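Local coordinates for protein ORF10 (Moritella marina, PDB 6RIW) that probably extends growing acyl chains by carbon–carbon condensation, as the ketosynthase–chain length factor didomain of a polyunsaturated fatty acid synthase, at residues C330-T335 against L359-S364. Sequence-based numbering, arbitrary orientation.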
loop_
_atom_site.group_PDB
_atom_site.type_symbol
_atom_site.label_atom_id
_atom_site.label_comp_id
_atom_site.label_asym_id
_atom_site.label_seq_id
_atom_site.Cartn_x
_atom_site.Cartn_y
_atom_site.Cartn_z
ATOM N N CYS A 330 22.752 6.717 4.446
ATOM C CA CYS A 330 21.990 6.447 5.655
ATOM C C CYS A 330 20.530 6.818 5.497
ATOM O O CYS A 330 20.141 7.576 4.600
ATOM C CB CYS A 330 22.564 7.214 6.844
ATOM S SG CYS A 330 24.242 6.689 7.222
ATOM N N HIS A 331 19.724 6.293 6.418
ATOM C CA HIS A 331 18.311 6.648 6.460
ATOM C C HIS A 331 18.111 8.085 6.946
ATOM O O HIS A 331 17.182 8.767 6.487
ATOM C CB HIS A 331 17.579 5.652 7.353
ATOM C CG HIS A 331 16.174 6.051 7.671
ATOM N ND1 HIS A 331 15.168 6.022 6.729
ATOM C CD2 HIS A 331 15.608 6.492 8.819
ATOM C CE1 HIS A 331 14.040 6.430 7.285
ATOM N NE2 HIS A 331 14.279 6.722 8.551
ATOM N N ALA A 332 19.000 8.560 7.838
ATOM C CA ALA A 332 19.002 9.885 8.474
ATOM C C ALA A 332 18.034 10.915 7.900
ATOM O O ALA A 332 18.331 11.558 6.889
ATOM C CB ALA A 332 20.408 10.483 8.414
ATOM N N THR A 333 16.902 11.121 8.569
ATOM C CA THR A 333 15.878 12.032 8.084
ATOM C C THR A 333 16.005 13.434 8.647
ATOM O O THR A 333 15.308 14.330 8.168
ATOM C CB THR A 333 14.492 11.535 8.466
ATOM O OG1 THR A 333 14.390 11.567 9.896
ATOM C CG2 THR A 333 14.249 10.126 7.949
ATOM N N GLY A 334 16.828 13.637 9.675
ATOM C CA GLY A 334 16.851 14.888 10.408
ATOM C C GLY A 334 16.112 14.847 11.727
ATOM O O GLY A 334 16.263 15.777 12.534
ATOM N N THR A 335 15.320 13.798 11.974
ATOM C CA THR A 335 14.686 13.632 13.282
ATOM C C THR A 335 15.739 13.238 14.312
ATOM O O THR A 335 16.487 12.278 14.088
ATOM C CB THR A 335 13.578 12.579 13.224
ATOM O OG1 THR A 335 12.634 12.931 12.200
ATOM C CG2 THR A 335 12.848 12.497 14.557
ATOM N N LEU A 359 29.717 8.485 5.637
ATOM C CA LEU A 359 28.270 8.469 5.825
ATOM C C LEU A 359 27.640 9.678 5.149
ATOM O O LEU A 359 28.246 10.750 5.075
ATOM C CB LEU A 359 27.891 8.482 7.305
ATOM C CG LEU A 359 28.574 7.546 8.296
ATOM C CD1 LEU A 359 28.192 7.979 9.713
ATOM C CD2 LEU A 359 28.167 6.100 8.045
ATOM N N GLY A 360 26.401 9.513 4.674
ATOM C CA GLY A 360 25.763 10.617 3.976
ATOM C C GLY A 360 24.265 10.408 3.901
ATOM O O GLY A 360 23.766 9.308 4.154
ATOM N N SER A 361 23.553 11.485 3.545
ATOM C CA SER A 361 22.095 11.436 3.399
ATOM C C SER A 361 21.600 12.418 2.347
ATOM O O SER A 361 21.696 13.636 2.532
ATOM C CB SER A 361 21.395 11.732 4.719
ATOM O OG SER A 361 19.995 11.555 4.547
ATOM N N VAL A 362 21.024 11.882 1.269
ATOM C CA VAL A 362 20.382 12.690 0.240
ATOM C C VAL A 362 19.053 13.276 0.707
ATOM O O VAL A 362 18.460 14.105 0.004
ATOM C CB VAL A 362 20.194 11.820 -1.024
ATOM C CG1 VAL A 362 19.042 10.830 -0.822
ATOM C CG2 VAL A 362 19.960 12.676 -2.269
ATOM N N LYS A 363 18.553 12.875 1.878
ATOM C CA LYS A 363 17.393 13.572 2.418
ATOM C C LYS A 363 17.703 15.038 2.702
ATOM O O LYS A 363 16.783 15.873 2.724
ATOM C CB LYS A 363 16.895 12.851 3.678
ATOM C CG LYS A 363 16.413 11.414 3.373
ATOM C CD LYS A 363 15.637 10.832 4.525
ATOM C CE LYS A 363 15.023 9.463 4.183
ATOM N NZ LYS A 363 16.053 8.444 3.902
ATOM N N SER A 364 18.982 15.370 2.893
ATOM C CA SER A 364 19.356 16.767 3.102
ATOM C C SER A 364 18.998 17.618 1.889
ATOM O O SER A 364 18.517 18.750 2.042
ATOM C CB SER A 364 20.857 16.877 3.423
ATOM O OG SER A 364 21.688 16.459 2.339
HETATM O O HOH W 1 14.322 6.075 4.226
#
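Cys330 N donates to Gly360 O (2.8 Å), prolonging the parallel pairing of strands 327-329 and 358-360, and the end-to-end directions of 330-333 and 359-363 lie 36° apart, the first running as a loop and the second passing into helix 363-366. Beside this bond, Cys330 SG rests against Leu359 CD2 at 4.1 Å, a small thiol and a branched apolar side chain suiting a buried place against Met346 of helix 336-350.

Ser361 bridges the chains with a short polar side chain. Swung anti to the backbone N, Ser361 OG donates to Ala332 O at 2.9 Å, meeting a lone pair in the plane of the carbonyl, while accepting a weak capping bond from Lys363 N. The methyl of Ala332 is small enough to sit against Ser361 CB.

Lys363 reaches across to the loop: its chain is extended through chi2 and chi3, then bends (chi4 64°) to bring NZ to His331 O at 2.8 Å, tilted from the carbonyl plane. Its CD runs alongside Thr333 CG2 (3.8 Å). A water accepts from Lys363 NZ and is hydrogen-bonded, its O 2.6 Å from His331 ND1, at the ring edge. A methionine here has no NZ, and would probably leave His331 O without this donor and the water without its link to the lysine.

Thr333 OG1 receives Thr335 N in an ST turn; between them Gly334 has a positive phi (101°), where a CB would press on Thr333 O. The loop carries His-Ala-Thr-Gly-Thr, counterpart of the ketosynthase His-Gly-Thr-Gly-Thr motif, and Lys363 and Ser364 begin Lys-Ser-Asn-Leu-Gly-His; as in relatives, these probably supply active-site histidines and a lysine.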